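Long-range contact in devB protein (Vibrio cholerae O1 biovar eltor str. N16961, PDB 1Y89), which is of unestablished function but, as a member of the glucosamine-6-phosphate isomerase/6-phosphogluconolactonase family, probably acts on a phosphorylated sugar: residues W65-E78 and E168-V180. Sequence-based numbering, arbitrary orientation.
Sequences WWGDERCVAPDDAE and ESGQLRVSKTAKV. With PO4 (phosphate ion), chain C.
Arg70 and Arg173, a non-hydrogen-bonded pair on adjacent antiparallel strands, run side by side and converge on one phosphate ion, probably from the crystallisation liquor. Arg173 takes it end-on, NH1 reaching O1 at 2.9 Å and NH2 reaching O4 at 2.8 Å, both nearly straight; Arg70 adds NH2 to O3 at 3.1 Å, and His144 NE2 is also hydrogen-bonded to the ion. The two guanidinium planes stand 39° apart. Gln171 takes the adjoining NE/NH2 edge of Arg173 side-on: its OE1 lies in the guanidinium plane and accepts from both nitrogens. Its extended chain, with CG anti to the backbone N (chi1 178°), also carries NE2 to the anti lone pair of Glu78 OE1, 3.1 Å away. Glu78 in turn offers its backbone O to Arg70 NH1. Asp68 OD2, hydrogen-bonded to Ser147, makes only a long, out-of-plane charge contact with Arg173.

Backbone bonds knit strands 68-70 and 172-176 together: Glu69 and Val174 pair reciprocally, while Lys176 N meets Gly67 O at 2.8 Å and Cys71 N meets Leu172 O. On the face opposite the arginines, Cys71 SG packs against Val174 CG2 at 4.0 Å. With Arg173 held by the Gln171 amide, itself fixed by the Glu78 carboxylate, and Arg70 by the Glu78 carbonyl, the pair forms an anion site that may hold a sugar substrate's phosphate, as expected for this family.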
loop_
_atom_site.group_PDB
_atom_site.type_symbol
_atom_site.label_atom_id
_atom_site.label_comp_id
_atom_site.label_asym_id
_atom_site.label_seq_id
_atom_site.Cartn_x
_atom_site.Cartn_y
_atom_site.Cartn_z
ATOM N N TRP A 65 17.483 -11.752 9.784
ATOM C CA TRP A 65 17.259 -13.155 10.102
ATOM C C TRP A 65 16.758 -13.772 8.799
ATOM O O TRP A 65 16.536 -13.037 7.837
ATOM C CB TRP A 65 16.191 -13.310 11.184
ATOM C CG TRP A 65 16.482 -12.562 12.458
ATOM C CD1 TRP A 65 16.335 -11.202 12.667
ATOM C CD2 TRP A 65 16.914 -13.116 13.692
ATOM N NE1 TRP A 65 16.684 -10.885 13.966
ATOM C CE2 TRP A 65 17.011 -12.045 14.623
ATOM C CE3 TRP A 65 17.209 -14.418 14.121
ATOM C CZ2 TRP A 65 17.419 -12.230 15.932
ATOM C CZ3 TRP A 65 17.614 -14.605 15.439
ATOM C CH2 TRP A 65 17.716 -13.507 16.331
ATOM N N TRP A 66 16.627 -15.096 8.775
ATOM C CA TRP A 66 16.131 -15.842 7.621
ATOM C C TRP A 66 14.822 -16.541 7.903
ATOM O O TRP A 66 14.686 -17.186 8.966
ATOM C CB TRP A 66 17.208 -16.819 7.098
ATOM C CG TRP A 66 18.138 -16.049 6.197
ATOM C CD1 TRP A 66 18.089 -15.967 4.828
ATOM C CD2 TRP A 66 19.178 -15.169 6.617
ATOM N NE1 TRP A 66 19.046 -15.098 4.381
ATOM C CE2 TRP A 66 19.721 -14.581 5.460
ATOM C CE3 TRP A 66 19.697 -14.802 7.881
ATOM C CZ2 TRP A 66 20.800 -13.669 5.508
ATOM C CZ3 TRP A 66 20.758 -13.886 7.933
ATOM C CH2 TRP A 66 21.280 -13.315 6.759
ATOM N N GLY A 67 13.852 -16.403 6.980
ATOM C CA GLY A 67 12.596 -17.173 7.131
ATOM C C GLY A 67 12.878 -18.672 6.942
ATOM O O GLY A 67 12.183 -19.541 7.470
ATOM N N ASP A 68 13.888 -18.983 6.144
ATOM C CA ASP A 68 14.359 -20.367 6.016
ATOM C C ASP A 68 15.789 -20.352 5.481
ATOM O O ASP A 68 16.242 -19.335 4.904
ATOM C CB ASP A 68 13.408 -21.239 5.110
ATOM C CG ASP A 68 13.426 -20.845 3.631
ATOM O OD1 ASP A 68 13.361 -19.630 3.311
ATOM O OD2 ASP A 68 13.450 -21.769 2.775
ATOM N N GLU A 69 16.458 -21.489 5.642
ATOM C CA GLU A 69 17.824 -21.676 5.203
ATOM C C GLU A 69 17.999 -23.140 4.816
ATOM O O GLU A 69 17.420 -24.020 5.461
ATOM C CB GLU A 69 18.825 -21.322 6.309
ATOM C CG GLU A 69 20.315 -21.450 5.921
ATOM C CD GLU A 69 20.662 -20.606 4.697
ATOM O OE1 GLU A 69 20.488 -21.104 3.544
ATOM O OE2 GLU A 69 21.086 -19.446 4.899
ATOM N N ARG A 70 18.781 -23.364 3.754
ATOM C CA ARG A 70 19.145 -24.685 3.296
ATOM C C ARG A 70 20.262 -25.224 4.195
ATOM O O ARG A 70 21.180 -24.490 4.604
ATOM C CB ARG A 70 19.603 -24.653 1.829
ATOM C CG ARG A 70 18.461 -24.355 0.827
ATOM C CD ARG A 70 18.027 -22.887 0.806
ATOM N NE ARG A 70 17.133 -22.597 -0.341
ATOM C CZ ARG A 70 17.542 -22.416 -1.599
ATOM N NH1 ARG A 70 18.846 -22.458 -1.916
ATOM N NH2 ARG A 70 16.642 -22.172 -2.555
ATOM N N CYS A 71 20.162 -26.494 4.548
ATOM C CA CYS A 71 21.105 -27.067 5.502
ATOM C C CYS A 71 22.391 -27.403 4.784
ATOM O O CYS A 71 22.770 -28.580 4.678
ATOM C CB CYS A 71 20.491 -28.286 6.238
ATOM S SG CYS A 71 19.189 -27.708 7.318
ATOM N N VAL A 72 23.060 -26.345 4.314
ATOM C CA VAL A 72 24.344 -26.453 3.619
ATOM C C VAL A 72 25.288 -25.427 4.220
ATOM O O VAL A 72 24.832 -24.466 4.884
ATOM C CB VAL A 72 24.227 -26.210 2.070
ATOM C CG1 VAL A 72 23.432 -27.358 1.345
ATOM C CG2 VAL A 72 23.644 -24.794 1.724
ATOM N N ALA A 73 26.593 -25.610 3.987
ATOM C CA ALA A 73 27.607 -24.649 4.453
ATOM C C ALA A 73 27.313 -23.237 3.925
ATOM O O ALA A 73 26.753 -23.074 2.826
ATOM C CB ALA A 73 29.022 -25.098 4.047
ATOM N N PRO A 74 27.665 -22.214 4.718
ATOM C CA PRO A 74 27.329 -20.851 4.324
ATOM C C PRO A 74 28.021 -20.385 3.029
ATOM O O PRO A 74 27.619 -19.371 2.476
ATOM C CB PRO A 74 27.767 -20.014 5.534
ATOM C CG PRO A 74 28.804 -20.884 6.228
ATOM C CD PRO A 74 28.329 -22.270 6.038
ATOM N N ASP A 75 29.035 -21.100 2.544
ATOM C CA ASP A 75 29.623 -20.738 1.250
ATOM C C ASP A 75 29.208 -21.701 0.120
ATOM O O ASP A 75 29.767 -21.668 -0.977
ATOM C CB ASP A 75 31.147 -20.614 1.350
ATOM C CG ASP A 75 31.825 -21.941 1.726
ATOM O OD1 ASP A 75 31.117 -22.882 2.208
ATOM O OD2 ASP A 75 33.070 -22.029 1.536
ATOM N N ASP A 76 28.235 -22.567 0.408
ATOM C CA ASP A 76 27.648 -23.429 -0.605
ATOM C C ASP A 76 26.764 -22.599 -1.527
ATOM O O ASP A 76 26.173 -21.607 -1.099
ATOM C CB ASP A 76 26.801 -24.517 0.058
ATOM C CG ASP A 76 26.393 -25.587 -0.912
ATOM O OD1 ASP A 76 25.454 -25.361 -1.677
ATOM O OD2 ASP A 76 27.053 -26.635 -0.938
ATOM N N ALA A 77 26.698 -22.975 -2.807
ATOM C CA ALA A 77 25.830 -22.286 -3.779
ATOM C C ALA A 77 24.346 -22.214 -3.334
ATOM O O ALA A 77 23.597 -21.297 -3.708
ATOM C CB ALA A 77 25.928 -22.984 -5.106
ATOM N N GLU A 78 23.932 -23.200 -2.544
ATOM C CA GLU A 78 22.539 -23.349 -2.124
ATOM C C GLU A 78 22.232 -22.581 -0.825
ATOM O O GLU A 78 21.123 -22.619 -0.349
ATOM C CB GLU A 78 22.210 -24.832 -1.951
ATOM C CG GLU A 78 22.026 -25.586 -3.276
ATOM C CD GLU A 78 20.712 -25.233 -3.902
ATOM O OE1 GLU A 78 19.657 -25.647 -3.353
ATOM O OE2 GLU A 78 20.737 -24.485 -4.912
ATOM N N GLU A 168 10.707 -32.351 -3.352
ATOM C CA GLU A 168 11.268 -32.926 -4.577
ATOM C C GLU A 168 12.624 -33.612 -4.371
ATOM O O GLU A 168 12.847 -34.737 -4.851
ATOM C CB GLU A 168 11.365 -31.856 -5.672
ATOM C CG GLU A 168 11.704 -32.441 -7.099
ATOM C CD GLU A 168 10.492 -33.105 -7.795
ATOM O OE1 GLU A 168 9.381 -33.051 -7.235
ATOM O OE2 GLU A 168 10.647 -33.649 -8.920
ATOM N N SER A 169 13.528 -32.935 -3.659
ATOM C CA SER A 169 14.926 -33.393 -3.540
ATOM C C SER A 169 15.247 -34.020 -2.187
ATOM O O SER A 169 16.223 -34.756 -2.052
ATOM C CB SER A 169 15.869 -32.201 -3.758
ATOM O OG SER A 169 15.684 -31.286 -2.672
ATOM N N GLY A 170 14.428 -33.744 -1.176
ATOM C CA GLY A 170 14.707 -34.214 0.162
ATOM C C GLY A 170 15.716 -33.336 0.875
ATOM O O GLY A 170 16.075 -33.596 2.018
ATOM N N GLN A 171 16.149 -32.264 0.225
ATOM C CA GLN A 171 17.117 -31.361 0.826
ATOM C C GLN A 171 16.517 -30.807 2.117
ATOM O O GLN A 171 15.376 -30.331 2.126
ATOM C CB GLN A 171 17.414 -30.201 -0.126
ATOM C CG GLN A 171 18.401 -29.162 0.468
ATOM C CD GLN A 171 18.371 -27.867 -0.307
ATOM O OE1 GLN A 171 17.306 -27.239 -0.482
ATOM N NE2 GLN A 171 19.530 -27.486 -0.841
ATOM N N LEU A 172 17.287 -30.860 3.202
ATOM C CA LEU A 172 16.836 -30.340 4.495
ATOM C C LEU A 172 16.949 -28.833 4.607
ATOM O O LEU A 172 17.916 -28.248 4.112
ATOM C CB LEU A 172 17.625 -30.995 5.638
ATOM C CG LEU A 172 17.399 -32.507 5.747
ATOM C CD1 LEU A 172 18.318 -33.054 6.810
ATOM C CD2 LEU A 172 15.911 -32.837 6.030
ATOM N N ARG A 173 15.944 -28.215 5.247
ATOM C CA ARG A 173 15.947 -26.781 5.569
ATOM C C ARG A 173 15.538 -26.587 7.013
ATOM O O ARG A 173 14.773 -27.398 7.556
ATOM C CB ARG A 173 14.877 -26.044 4.738
ATOM C CG ARG A 173 15.283 -25.825 3.251
ATOM C CD ARG A 173 14.591 -26.800 2.352
ATOM N NE ARG A 173 15.016 -26.562 0.971
ATOM C CZ ARG A 173 14.485 -25.642 0.152
ATOM N NH1 ARG A 173 13.468 -24.891 0.548
ATOM N NH2 ARG A 173 14.964 -25.493 -1.079
ATOM N N VAL A 174 15.985 -25.481 7.603
ATOM C CA VAL A 174 15.429 -24.977 8.875
ATOM C C VAL A 174 14.518 -23.811 8.494
ATOM O O VAL A 174 14.916 -22.947 7.711
ATOM C CB VAL A 174 16.552 -24.520 9.832
ATOM C CG1 VAL A 174 15.965 -23.789 11.064
ATOM C CG2 VAL A 174 17.399 -25.735 10.237
ATOM N N SER A 175 13.285 -23.828 8.999
ATOM C CA SER A 175 12.313 -22.824 8.628
ATOM C C SER A 175 11.675 -22.190 9.840
ATOM O O SER A 175 11.486 -22.858 10.857
ATOM C CB SER A 175 11.209 -23.458 7.786
ATOM O OG SER A 175 10.325 -22.479 7.238
ATOM N N LYS A 176 11.304 -20.920 9.725
ATOM C CA LYS A 176 10.293 -20.374 10.635
ATOM C C LYS A 176 9.027 -21.208 10.507
ATOM O O LYS A 176 8.752 -21.743 9.418
ATOM C CB LYS A 176 9.934 -18.937 10.243
ATOM C CG LYS A 176 10.993 -17.910 10.645
ATOM C CD LYS A 176 10.429 -16.469 10.411
ATOM C CE LYS A 176 11.367 -15.344 10.909
ATOM N NZ LYS A 176 12.759 -15.333 10.364
ATOM N N THR A 177 8.254 -21.323 11.596
ATOM C CA THR A 177 6.937 -21.937 11.502
ATOM C C THR A 177 5.895 -20.889 11.102
ATOM O O THR A 177 6.172 -19.674 11.163
ATOM C CB THR A 177 6.500 -22.529 12.845
ATOM O OG1 THR A 177 6.551 -21.495 13.843
ATOM C CG2 THR A 177 7.410 -23.703 13.215
ATOM N N ALA A 178 4.697 -21.350 10.730
ATOM C CA ALA A 178 3.597 -20.420 10.366
ATOM C C ALA A 178 3.315 -19.405 11.496
ATOM O O ALA A 178 3.029 -18.226 11.253
ATOM C CB ALA A 178 2.330 -21.201 10.033
ATOM N N LYS A 179 3.408 -19.887 12.733
ATOM C CA LYS A 179 3.153 -19.072 13.910
ATOM C C LYS A 179 3.997 -17.805 13.952
ATOM O O LYS A 179 3.498 -16.722 14.319
ATOM C CB LYS A 179 3.453 -19.928 15.145
ATOM C CG LYS A 179 3.417 -19.207 16.437
ATOM C CD LYS A 179 3.686 -20.276 17.540
ATOM C CE LYS A 179 3.570 -19.682 18.889
ATOM N NZ LYS A 179 3.635 -20.730 19.997
ATOM N N VAL A 180 5.280 -17.927 13.610
ATOM C CA VAL A 180 6.129 -16.726 13.606
ATOM C C VAL A 180 5.695 -15.745 12.491
ATOM O O VAL A 180 5.632 -14.510 12.689
ATOM C CB VAL A 180 7.620 -17.112 13.454
ATOM C CG1 VAL A 180 8.502 -15.864 13.364
ATOM C CG2 VAL A 180 8.038 -18.044 14.659
HETATM P P PO4 C . 12.907 -22.587 -2.495
HETATM O O1 PO4 C . 12.178 -22.941 -1.209
HETATM O O2 PO4 C . 11.895 -22.334 -3.543
HETATM O O3 PO4 C . 13.713 -21.382 -2.155
HETATM O O4 PO4 C . 13.748 -23.745 -2.875
HETATM O O HOH W 1 16.864 -26.129 -3.771
#